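PDB 6J3E: glutathione S-transferase from Ceriporiopsis subvermispora, which probably catalyses glutathione-dependent transfer reactions, as a serine-type glutathione S-transferase whose glutathione-binding site lies mainly in its thioredoxin-like domain. Local coordinates for residues S84-I89 against V204-I209; V102-P105 against L111-A114; T27-N32 against T210-V215. One frame throughout, in Å; residues are numbered along the deposited sequence.

Interaction 1 of 3, residues S84-I89 against V204-I209; sequences SDSAAI and VSYADI. With EDO (1,2-ethanediol), chain D.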
ATOM      1  N   SER A  84      -9.686 -19.800  -2.846  1.00 53.93           N
ATOM      2  CA  SER A  84      -9.508 -18.921  -3.990  1.00 51.12           C
ATOM      3  C   SER A  84      -8.837 -17.631  -3.538  1.00 52.64           C
ATOM      4  O   SER A  84      -8.836 -17.296  -2.349  1.00 56.12           O
ATOM      5  CB  SER A  84     -10.841 -18.608  -4.666  1.00 52.81           C
ATOM      6  OG  SER A  84     -11.678 -17.854  -3.807  1.00 55.31           O
ATOM      7  N   ASP A  85      -8.282 -16.907  -4.516  1.00 53.14           N
ATOM      8  CA  ASP A  85      -7.480 -15.693  -4.324  1.00 55.84           C
ATOM      9  C   ASP A  85      -6.098 -16.089  -3.828  1.00 52.46           C
ATOM     10  O   ASP A  85      -5.967 -16.721  -2.770  1.00 53.44           O
ATOM     11  CB  ASP A  85      -8.145 -14.684  -3.366  1.00 51.05           C
ATOM     12  CG  ASP A  85      -7.376 -13.365  -3.270  1.00 58.66           C
ATOM     13  OD1 ASP A  85      -6.269 -13.360  -2.699  1.00 60.03           O
ATOM     14  OD2 ASP A  85      -7.873 -12.327  -3.776  1.00 71.63           O
ATOM     15  N   SER A  86      -5.065 -15.706  -4.585  1.00 52.12           N
ATOM     16  CA  SER A  86      -3.710 -16.187  -4.315  1.00 51.11           C
ATOM     17  C   SER A  86      -3.216 -15.800  -2.930  1.00 50.74           C
ATOM     18  O   SER A  86      -2.446 -16.555  -2.325  1.00 51.58           O
ATOM     19  CB  SER A  86      -2.738 -15.674  -5.380  1.00 50.58           C
ATOM     20  OG  SER A  86      -3.000 -14.326  -5.723  1.00 56.54           O
ATOM     21  N   ALA A  87      -3.630 -14.637  -2.409  1.00 46.55           N
ATOM     22  CA  ALA A  87      -3.212 -14.271  -1.058  1.00 50.87           C
ATOM     23  C   ALA A  87      -3.822 -15.211  -0.029  1.00 52.13           C
ATOM     24  O   ALA A  87      -3.171 -15.560   0.957  1.00 53.02           O
ATOM     25  CB  ALA A  87      -3.580 -12.819  -0.745  1.00 47.89           C
ATOM     26  N   ALA A  88      -5.065 -15.645  -0.247  1.00 53.97           N
ATOM     27  CA  ALA A  88      -5.693 -16.600   0.665  1.00 51.10           C
ATOM     28  C   ALA A  88      -5.158 -18.011   0.470  1.00 47.13           C
ATOM     29  O   ALA A  88      -5.115 -18.779   1.430  1.00 50.57           O
ATOM     30  CB  ALA A  88      -7.212 -16.595   0.482  1.00 48.06           C
ATOM     31  N   ILE A  89      -4.784 -18.371  -0.760  1.00 49.02           N
ATOM     32  CA  ILE A  89      -4.089 -19.632  -1.003  1.00 47.86           C
ATOM     33  C   ILE A  89      -2.811 -19.673  -0.177  1.00 51.81           C
ATOM     34  O   ILE A  89      -2.496 -20.672   0.484  1.00 53.43           O
ATOM     35  CB  ILE A  89      -3.773 -19.797  -2.503  1.00 54.20           C
ATOM     36  CG1 ILE A  89      -4.995 -19.519  -3.398  1.00 52.93           C
ATOM     37  CG2 ILE A  89      -3.223 -21.182  -2.783  1.00 48.18           C
ATOM     38  CD1 ILE A  89      -5.891 -20.630  -3.557  1.00 53.14           C
ATOM     39  N   VAL A 204      12.532 -15.365   1.842  1.00 61.13           N
ATOM     40  CA  VAL A 204      11.453 -15.171   0.881  1.00 58.60           C
ATOM     41  C   VAL A 204      10.122 -15.017   1.606  1.00 59.06           C
ATOM     42  O   VAL A 204       9.842 -15.709   2.593  1.00 61.26           O
ATOM     43  CB  VAL A 204      11.407 -16.353  -0.096  1.00 54.55           C
ATOM     44  CG1 VAL A 204      10.040 -16.455  -0.756  1.00 55.80           C
ATOM     45  CG2 VAL A 204      12.487 -16.200  -1.114  1.00 54.53           C
ATOM     46  N   SER A 205       9.290 -14.109   1.114  1.00 57.97           N
ATOM     47  CA  SER A 205       7.963 -13.879   1.658  1.00 56.77           C
ATOM     48  C   SER A 205       6.973 -13.851   0.506  1.00 54.04           C
ATOM     49  O   SER A 205       7.360 -13.796  -0.667  1.00 53.70           O
ATOM     50  CB  SER A 205       7.919 -12.563   2.435  1.00 57.45           C
ATOM     51  OG  SER A 205       8.386 -11.522   1.599  1.00 53.53           O
ATOM     52  N   TYR A 206       5.677 -13.870   0.839  1.00 52.48           N
ATOM     53  CA  TYR A 206       4.675 -13.793  -0.228  1.00 55.58           C
ATOM     54  C   TYR A 206       4.763 -12.477  -0.984  1.00 51.33           C
ATOM     55  O   TYR A 206       4.338 -12.416  -2.141  1.00 54.30           O
ATOM     56  CB  TYR A 206       3.245 -14.001   0.316  1.00 59.57           C
ATOM     57  CG  TYR A 206       2.136 -13.897  -0.739  1.00 52.33           C
ATOM     58  CD1 TYR A 206       1.916 -14.915  -1.669  1.00 51.23           C
ATOM     59  CD2 TYR A 206       1.310 -12.782  -0.800  1.00 51.99           C
ATOM     60  CE1 TYR A 206       0.896 -14.813  -2.640  1.00 50.16           C
ATOM     61  CE2 TYR A 206       0.297 -12.664  -1.780  1.00 50.40           C
ATOM     62  CZ  TYR A 206       0.094 -13.683  -2.683  1.00 50.78           C
ATOM     63  OH  TYR A 206      -0.890 -13.548  -3.639  1.00 49.43           O
ATOM     64  N   ALA A 207       5.341 -11.432  -0.375  1.00 54.34           N
ATOM     65  CA  ALA A 207       5.434 -10.148  -1.070  1.00 54.64           C
ATOM     66  C   ALA A 207       6.400 -10.231  -2.245  1.00 49.19           C
ATOM     67  O   ALA A 207       6.160  -9.630  -3.298  1.00 50.37           O
ATOM     68  CB  ALA A 207       5.847  -9.038  -0.099  1.00 48.21           C
ATOM     69  N   ASP A 208       7.493 -10.975  -2.070  1.00 49.68           N
ATOM     70  CA  ASP A 208       8.414 -11.267  -3.156  1.00 49.96           C
ATOM     71  C   ASP A 208       7.728 -12.080  -4.235  1.00 50.26           C
ATOM     72  O   ASP A 208       7.929 -11.835  -5.430  1.00 48.82           O
ATOM     73  CB  ASP A 208       9.625 -12.042  -2.626  1.00 47.70           C
ATOM     74  CG  ASP A 208      10.182 -11.456  -1.344  1.00 56.46           C
ATOM     75  OD1 ASP A 208      10.417 -10.222  -1.284  1.00 57.81           O
ATOM     76  OD2 ASP A 208      10.373 -12.238  -0.386  1.00 60.80           O
ATOM     77  N   ILE A 209       6.946 -13.078  -3.825  1.00 52.73           N
ATOM     78  CA  ILE A 209       6.259 -13.933  -4.780  1.00 51.96           C
ATOM     79  C   ILE A 209       5.282 -13.107  -5.588  1.00 49.14           C
ATOM     80  O   ILE A 209       5.135 -13.300  -6.801  1.00 48.46           O
ATOM     81  CB  ILE A 209       5.569 -15.097  -4.040  1.00 49.55           C
ATOM     82  CG1 ILE A 209       6.615 -15.956  -3.346  1.00 47.91           C
ATOM     83  CG2 ILE A 209       4.722 -15.939  -4.993  1.00 51.64           C
ATOM     84  CD1 ILE A 209       6.044 -17.026  -2.450  1.00 54.31           C
TER
HETATM   85  C1  EDO D 302      -7.111 -13.901  -7.500  1.00 57.57           C
HETATM   86  O1  EDO D 302      -7.564 -13.055  -8.569  1.00 64.76           O
HETATM   87  C2  EDO D 302      -5.981 -13.204  -6.757  1.00 63.38           C
HETATM   88  O2  EDO D 302      -4.744 -13.513  -7.398  1.00 60.12           O

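Interaction 2 of 3, residues V102-P105 against L111-A114; sequences VVIP and LHAA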
ATOM      1  N   VAL A 102       7.567 -20.914   5.336  1.00 55.42           N
ATOM      2  CA  VAL A 102       6.517 -19.921   5.543  1.00 51.83           C
ATOM      3  C   VAL A 102       6.682 -18.765   4.567  1.00 59.36           C
ATOM      4  O   VAL A 102       7.801 -18.278   4.340  1.00 58.26           O
ATOM      5  CB  VAL A 102       6.555 -19.423   6.996  1.00 56.10           C
ATOM      6  CG1 VAL A 102       5.692 -18.188   7.162  1.00 54.62           C
ATOM      7  CG2 VAL A 102       6.099 -20.526   7.946  1.00 57.68           C
ATOM      8  N   VAL A 103       5.569 -18.312   3.973  1.00 59.71           N
ATOM      9  CA  VAL A 103       5.612 -17.144   3.100  1.00 51.72           C
ATOM     10  C   VAL A 103       4.943 -15.914   3.706  1.00 51.70           C
ATOM     11  O   VAL A 103       5.267 -14.794   3.289  1.00 55.78           O
ATOM     12  CB  VAL A 103       5.026 -17.433   1.702  1.00 57.11           C
ATOM     13  CG1 VAL A 103       5.811 -18.538   1.008  1.00 55.81           C
ATOM     14  CG2 VAL A 103       3.549 -17.744   1.766  1.00 54.93           C
ATOM     15  N   ILE A 104       4.053 -16.064   4.680  1.00 54.82           N
ATOM     16  CA  ILE A 104       3.510 -14.882   5.352  1.00 53.09           C
ATOM     17  C   ILE A 104       3.706 -15.022   6.855  1.00 50.12           C
ATOM     18  O   ILE A 104       2.748 -15.353   7.565  1.00 47.57           O
ATOM     19  CB  ILE A 104       2.024 -14.660   5.015  1.00 52.66           C
ATOM     20  CG1 ILE A 104       1.833 -14.529   3.499  1.00 51.92           C
ATOM     21  CG2 ILE A 104       1.474 -13.421   5.746  1.00 50.34           C
ATOM     22  CD1 ILE A 104       0.417 -14.164   3.085  1.00 55.06           C
ATOM     23  N   PRO A 105       4.905 -14.771   7.381  1.00 50.95           N
ATOM     24  CA  PRO A 105       5.123 -14.870   8.832  1.00 52.72           C
ATOM     25  C   PRO A 105       4.111 -14.026   9.582  1.00 57.10           C
ATOM     26  O   PRO A 105       3.769 -12.919   9.137  1.00 55.59           O
ATOM     27  CB  PRO A 105       6.556 -14.341   9.026  1.00 48.72           C
ATOM     28  CG  PRO A 105       6.984 -13.818   7.717  1.00 51.82           C
ATOM     29  CD  PRO A 105       6.131 -14.415   6.658  1.00 50.79           C
ATOM     30  N   LEU A 111       0.694  -6.310   7.421  1.00 49.26           N
ATOM     31  CA  LEU A 111       1.545  -5.541   6.522  1.00 47.15           C
ATOM     32  C   LEU A 111       1.525  -6.107   5.111  1.00 50.81           C
ATOM     33  O   LEU A 111       1.568  -5.342   4.133  1.00 50.67           O
ATOM     34  CB  LEU A 111       2.972  -5.504   7.054  1.00 51.57           C
ATOM     35  CG  LEU A 111       3.152  -4.467   8.148  1.00 51.97           C
ATOM     36  CD1 LEU A 111       4.506  -4.638   8.840  1.00 51.15           C
ATOM     37  CD2 LEU A 111       3.044  -3.093   7.539  1.00 51.76           C
ATOM     38  N   HIS A 112       1.464  -7.440   4.980  1.00 51.40           N
ATOM     39  CA  HIS A 112       1.316  -8.052   3.658  1.00 48.67           C
ATOM     40  C   HIS A 112       0.017  -7.616   3.001  1.00 48.59           C
ATOM     41  O   HIS A 112      -0.005  -7.247   1.819  1.00 50.44           O
ATOM     42  CB  HIS A 112       1.362  -9.575   3.756  1.00 50.17           C
ATOM     43  CG  HIS A 112       2.706 -10.166   3.454  1.00 55.18           C
ATOM     44  ND1 HIS A 112       3.652 -10.408   4.430  1.00 48.92           N
ATOM     45  CD2 HIS A 112       3.260 -10.570   2.284  1.00 54.43           C
ATOM     46  CE1 HIS A 112       4.730 -10.932   3.871  1.00 54.77           C
ATOM     47  NE2 HIS A 112       4.517 -11.047   2.572  1.00 51.59           N
ATOM     48  N   ALA A 113      -1.082  -7.665   3.751  1.00 47.34           N
ATOM     49  CA  ALA A 113      -2.360  -7.256   3.181  1.00 50.28           C
ATOM     50  C   ALA A 113      -2.308  -5.807   2.735  1.00 52.68           C
ATOM     51  O   ALA A 113      -2.891  -5.447   1.703  1.00 50.57           O
ATOM     52  CB  ALA A 113      -3.486  -7.454   4.190  1.00 48.18           C
ATOM     53  N   ALA A 114      -1.607  -4.963   3.502  1.00 45.25           N
ATOM     54  CA  ALA A 114      -1.418  -3.585   3.076  1.00 46.45           C
ATOM     55  C   ALA A 114      -0.519  -3.524   1.848  1.00 49.60           C
ATOM     56  O   ALA A 114      -0.756  -2.732   0.931  1.00 47.98           O
ATOM     57  CB  ALA A 114      -0.838  -2.757   4.216  1.00 48.35           C
TER

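Interaction 3 of 3, residues T27-N32 against T210-V215; sequences TRYTLN and TIVGWV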
ATOM      1  N   THR A  27       0.332 -18.156  -7.245  1.00 52.77           N
ATOM      2  CA  THR A  27       0.037 -19.410  -6.550  1.00 55.00           C
ATOM      3  C   THR A  27       0.913 -20.558  -7.048  1.00 54.52           C
ATOM      4  O   THR A  27       1.312 -21.423  -6.254  1.00 56.39           O
ATOM      5  CB  THR A  27      -1.454 -19.733  -6.683  1.00 53.11           C
ATOM      6  OG1 THR A  27      -2.186 -18.801  -5.883  1.00 52.41           O
ATOM      7  CG2 THR A  27      -1.781 -21.150  -6.202  1.00 53.35           C
ATOM      8  N   ARG A  28       1.246 -20.579  -8.341  1.00 50.23           N
ATOM      9  CA  ARG A  28       2.194 -21.574  -8.829  1.00 53.49           C
ATOM     10  C   ARG A  28       3.553 -21.392  -8.158  1.00 60.34           C
ATOM     11  O   ARG A  28       4.126 -22.348  -7.617  1.00 59.25           O
ATOM     12  CB  ARG A  28       2.319 -21.494 -10.355  1.00 54.34           C
ATOM     13  CG  ARG A  28       3.218 -22.578 -10.954  1.00 58.07           C
ATOM     14  CD  ARG A  28       3.258 -22.558 -12.483  1.00 58.41           C
ATOM     15  NE  ARG A  28       1.965 -22.852 -13.093  1.00 62.77           N
ATOM     16  CZ  ARG A  28       1.464 -24.077 -13.263  1.00 63.42           C
ATOM     17  NH1 ARG A  28       2.131 -25.150 -12.857  1.00 60.30           N
ATOM     18  NH2 ARG A  28       0.281 -24.229 -13.844  1.00 63.36           N
ATOM     19  N   TYR A  29       4.082 -20.165  -8.176  1.00 56.87           N
ATOM     20  CA  TYR A  29       5.322 -19.890  -7.460  1.00 57.85           C
ATOM     21  C   TYR A  29       5.237 -20.386  -6.020  1.00 59.43           C
ATOM     22  O   TYR A  29       6.149 -21.066  -5.532  1.00 58.34           O
ATOM     23  CB  TYR A  29       5.632 -18.388  -7.492  1.00 55.14           C
ATOM     24  CG  TYR A  29       6.489 -17.906  -8.655  1.00 58.60           C
ATOM     25  CD1 TYR A  29       7.659 -18.575  -9.016  1.00 62.43           C
ATOM     26  CD2 TYR A  29       6.149 -16.765  -9.365  1.00 53.70           C
ATOM     27  CE1 TYR A  29       8.457 -18.121 -10.061  1.00 58.13           C
ATOM     28  CE2 TYR A  29       6.933 -16.309 -10.409  1.00 59.05           C
ATOM     29  CZ  TYR A  29       8.088 -16.985 -10.759  1.00 61.46           C
ATOM     30  OH  TYR A  29       8.864 -16.519 -11.814  1.00 59.78           O
ATOM     31  N   THR A  30       4.121 -20.096  -5.339  1.00 59.13           N
ATOM     32  CA  THR A  30       4.002 -20.458  -3.927  1.00 61.38           C
ATOM     33  C   THR A  30       4.026 -21.978  -3.733  1.00 63.21           C
ATOM     34  O   THR A  30       4.720 -22.480  -2.834  1.00 62.53           O
ATOM     35  CB  THR A  30       2.734 -19.830  -3.330  1.00 58.17           C
ATOM     36  OG1 THR A  30       2.738 -18.417  -3.590  1.00 56.17           O
ATOM     37  CG2 THR A  30       2.691 -20.025  -1.820  1.00 49.26           C
ATOM     38  N   LEU A  31       3.311 -22.731  -4.582  1.00 59.68           N
ATOM     39  CA  LEU A  31       3.331 -24.191  -4.463  1.00 61.47           C
ATOM     40  C   LEU A  31       4.701 -24.773  -4.817  1.00 61.57           C
ATOM     41  O   LEU A  31       5.119 -25.769  -4.218  1.00 59.89           O
ATOM     42  CB  LEU A  31       2.240 -24.802  -5.343  1.00 61.85           C
ATOM     43  CG  LEU A  31       0.784 -24.561  -4.930  1.00 58.11           C
ATOM     44  CD1 LEU A  31      -0.119 -24.826  -6.109  1.00 59.77           C
ATOM     45  CD2 LEU A  31       0.380 -25.447  -3.768  1.00 56.99           C
ATOM     46  N   ASN A  32       5.418 -24.158  -5.766  1.00 65.35           N
ATOM     47  CA  ASN A  32       6.768 -24.610  -6.109  1.00 58.58           C
ATOM     48  C   ASN A  32       7.757 -24.306  -4.985  1.00 63.29           C
ATOM     49  O   ASN A  32       8.606 -25.140  -4.654  1.00 68.02           O
ATOM     50  CB  ASN A  32       7.224 -23.960  -7.419  1.00 56.12           C
ATOM     51  CG  ASN A  32       6.463 -24.484  -8.637  1.00 61.36           C
ATOM     52  OD1 ASN A  32       5.671 -25.429  -8.534  1.00 62.52           O
ATOM     53  ND2 ASN A  32       6.715 -23.886  -9.798  1.00 58.32           N
ATOM     54  N   THR A 210       4.639 -12.132  -4.935  1.00 49.45           N
ATOM     55  CA  THR A 210       3.694 -11.261  -5.631  1.00 49.54           C
ATOM     56  C   THR A 210       4.361 -10.549  -6.799  1.00 53.76           C
ATOM     57  O   THR A 210       3.793 -10.452  -7.894  1.00 55.93           O
ATOM     58  CB  THR A 210       3.114 -10.238  -4.659  1.00 49.92           C
ATOM     59  OG1 THR A 210       2.360 -10.910  -3.642  1.00 53.31           O
ATOM     60  CG2 THR A 210       2.220  -9.257  -5.384  1.00 42.05           C
ATOM     61  N   ILE A 211       5.575 -10.049  -6.588  1.00 53.33           N
ATOM     62  CA  ILE A 211       6.237  -9.267  -7.622  1.00 55.65           C
ATOM     63  C   ILE A 211       6.621 -10.160  -8.796  1.00 50.66           C
ATOM     64  O   ILE A 211       6.335  -9.845  -9.955  1.00 54.04           O
ATOM     65  CB  ILE A 211       7.443  -8.519  -7.020  1.00 50.57           C
ATOM     66  CG1 ILE A 211       6.953  -7.590  -5.902  1.00 50.71           C
ATOM     67  CG2 ILE A 211       8.156  -7.724  -8.071  1.00 48.76           C
ATOM     68  CD1 ILE A 211       8.042  -6.926  -5.124  1.00 48.21           C
ATOM     69  N   VAL A 212       7.241 -11.306  -8.519  1.00 53.68           N
ATOM     70  CA  VAL A 212       7.684 -12.144  -9.629  1.00 54.99           C
ATOM     71  C   VAL A 212       6.482 -12.733 -10.354  1.00 51.86           C
ATOM     72  O   VAL A 212       6.555 -13.033 -11.551  1.00 52.76           O
ATOM     73  CB  VAL A 212       8.661 -13.231  -9.137  1.00 51.58           C
ATOM     74  CG1 VAL A 212       9.968 -12.586  -8.668  1.00 52.48           C
ATOM     75  CG2 VAL A 212       8.028 -14.031  -8.025  1.00 51.34           C
ATOM     76  N   GLY A 213       5.357 -12.895  -9.657  1.00 55.68           N
ATOM     77  CA  GLY A 213       4.144 -13.297 -10.345  1.00 54.45           C
ATOM     78  C   GLY A 213       3.804 -12.351 -11.480  1.00 53.90           C
ATOM     79  O   GLY A 213       3.606 -12.771 -12.628  1.00 50.31           O
ATOM     80  N   TRP A 214       3.753 -11.055 -11.179  1.00 45.62           N
ATOM     81  CA  TRP A 214       3.333 -10.122 -12.207  1.00 48.14           C
ATOM     82  C   TRP A 214       4.452  -9.877 -13.210  1.00 50.87           C
ATOM     83  O   TRP A 214       4.173  -9.671 -14.394  1.00 52.35           O
ATOM     84  CB  TRP A 214       2.843  -8.819 -11.563  1.00 48.91           C
ATOM     85  CG  TRP A 214       1.541  -9.002 -10.846  1.00 50.78           C
ATOM     86  CD1 TRP A 214       1.361  -9.515  -9.581  1.00 51.25           C
ATOM     87  CD2 TRP A 214       0.229  -8.708 -11.346  1.00 49.32           C
ATOM     88  NE1 TRP A 214       0.020  -9.559  -9.272  1.00 50.83           N
ATOM     89  CE2 TRP A 214      -0.699  -9.072 -10.335  1.00 55.02           C
ATOM     90  CE3 TRP A 214      -0.256  -8.183 -12.546  1.00 50.67           C
ATOM     91  CZ2 TRP A 214      -2.084  -8.920 -10.495  1.00 52.11           C
ATOM     92  CZ3 TRP A 214      -1.626  -8.030 -12.700  1.00 53.00           C
ATOM     93  CH2 TRP A 214      -2.527  -8.400 -11.678  1.00 53.45           C
ATOM     94  N   VAL A 215       5.711  -9.940 -12.771  1.00 49.94           N
ATOM     95  CA  VAL A 215       6.813  -9.681 -13.689  1.00 51.91           C
ATOM     96  C   VAL A 215       6.956 -10.823 -14.682  1.00 52.37           C
ATOM     97  O   VAL A 215       7.180 -10.591 -15.876  1.00 53.99           O
ATOM     98  CB  VAL A 215       8.121  -9.420 -12.919  1.00 49.20           C
ATOM     99  CG1 VAL A 215       9.305  -9.356 -13.876  1.00 48.84           C
ATOM    100  CG2 VAL A 215       8.013  -8.126 -12.177  1.00 48.14           C
TER

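Interaction 1 of 3, residues S84-I89 against V204-I209
Tyr206 reaches from the first turn of helix 206-222 to Ser86 and Ala87, at the start of helix 86-96, and its side chain accounts for the whole of this contact on its own segment. With CG anti to the backbone N (chi1 178°), the ring is carried straight out toward the other helix. Its CB rests near the loop residue Ile104. Farther out the Tyr206 ring meets residues 86-87 obliquely: CE1 lies 3.8 Å from the carbonyl O of Ser86, CE2 packs against Ala87 CB at 4.0 Å, and CZ comes to 3.7 Å from Ala87 CA. At the tip, Tyr206 OH is 3.1 Å from Ser86 OG, a bond left unsettled because the proton concerned has another acceptor available. Ala87 N is also close to the phenol oxygen, but at a poor angle; it donates instead to Asp85 OD1 (2.9 Å), meeting that oxygen on its anti side, the N-cap bond of the helix. Ser86 OG further holds ethanediol O2 at 2.6 Å and bonds to Lys26 NZ. Since Asn23, Lys26 and Ser86 all bind glutathione and all hold the diol, this probable crystallisation additive probably occupies part of that site. An acid or amide residue followed by serine at this helix start is the usual glutathione-recognition element of glutathione S-transferases, here Asp85-Ser86, backed by a tyrosine from the helical domain.

Interaction 2 of 3, residues V102-P105 against L111-A114
Ile104 lies against the imidazole of His112 where the linker between the two domains of the glutathione S-transferase fold turns into helix 109-136, the first long helix of the all-helical domain. Both branches of the isoleucine are used. Its chi1 of -57° sets CG2 anti to the backbone N, and that methyl comes to 3.9 Å from His112 ND1, while CG1 sits over one face of the ring. The histidine has an unusual, unstaggered chi1 of -97°, and chi2 of 92° turns the ring plane roughly perpendicular to the plane through CA, CB and CG. Hydrogen bonds at both nitrogens fix this rotation: ND1 bonds to the carbonyl O of Thr108, and NE2 meets Ala207 N in a weak bond, which suggests that ND1 carries the proton. An alanine in place of His112 would be likely to leave Thr108 O and Ala207 N without these partners and to open a gap beside Ile104. The carboxylate of Asp94 anchors the backbone N atoms of Val103 and Ile104, and Leu111 of the second subunit packs on His112. The carbonyl O of Val103 approaches the imidazole obliquely, 3.9 Å from both NE2 and CE1 of His112.

Interaction 3 of 3, residues T27-N32 against T210-V215
Val212 and Tyr29 make the apolar part of this contact, a CH-pi interaction in which the CG2 methyl of the valine sits over one face of the phenol ring. From Val212 CG2 to the centroid of the Tyr29 ring is 3.9 Å, in a direction 29° off the ring normal. Val212 CG2 is displaced toward one side of the ring, approaching Tyr29 CE2 at 3.5 Å and CD2 at 3.6 Å; Val212 CB follows behind, 3.8 Å from Tyr29 CE2. A chi1 of -91°, well off the usual staggered value, brings the ring of Tyr29 against the valine. These residues join helix 22-34 of the thioredoxin-like domain to helix 206-222 of the helical domain, so the contact belongs to the interdomain interface of the glutathione S-transferase fold. Backbone polar groups touch the same ring without bonding to it. Val212 O is 3.5 Å from Tyr29 CE2, and Gly213 N approaches the ring obliquely, 3.8 Å from that same carbon. Gly213 is also where the two backbones come nearest, its CA lying 7.3 Å from the CA of Tyr29; the absence of a side chain leaves its peptide directly beside the ring. Around the pair, Trp25 meets the Tyr29 ring with the planes inclined by about 50°, and Gln243 and Phe247 of helix 235-247 pack on Val212.

In the fold
Along the chain, residues 27-32 come first, then 84-89, the linker 102-105, residues 111-114 and finally the consecutive pieces 204-209 and 210-215. Interaction 2 is therefore enclosed in sequence by interaction 1, and that by interaction 3. Helix 206-222 unites interactions 1 and 3, whose centres are 7 Å apart: its first turn meets helix 86-96 and its next turns meet helix 22-34, both of the thioredoxin-like domain. Interaction 2, centred 8 Å from interaction 1 and 14 Å from interaction 3, adjoins the same helix start, where Tyr206 N probably bonds to Val103 O (2.7 Å). Tyr206 thus ties the linker to the interdomain interface bordering the glutathione site, the side chains of Ile104 and Ser86 lying about 9 Å apart.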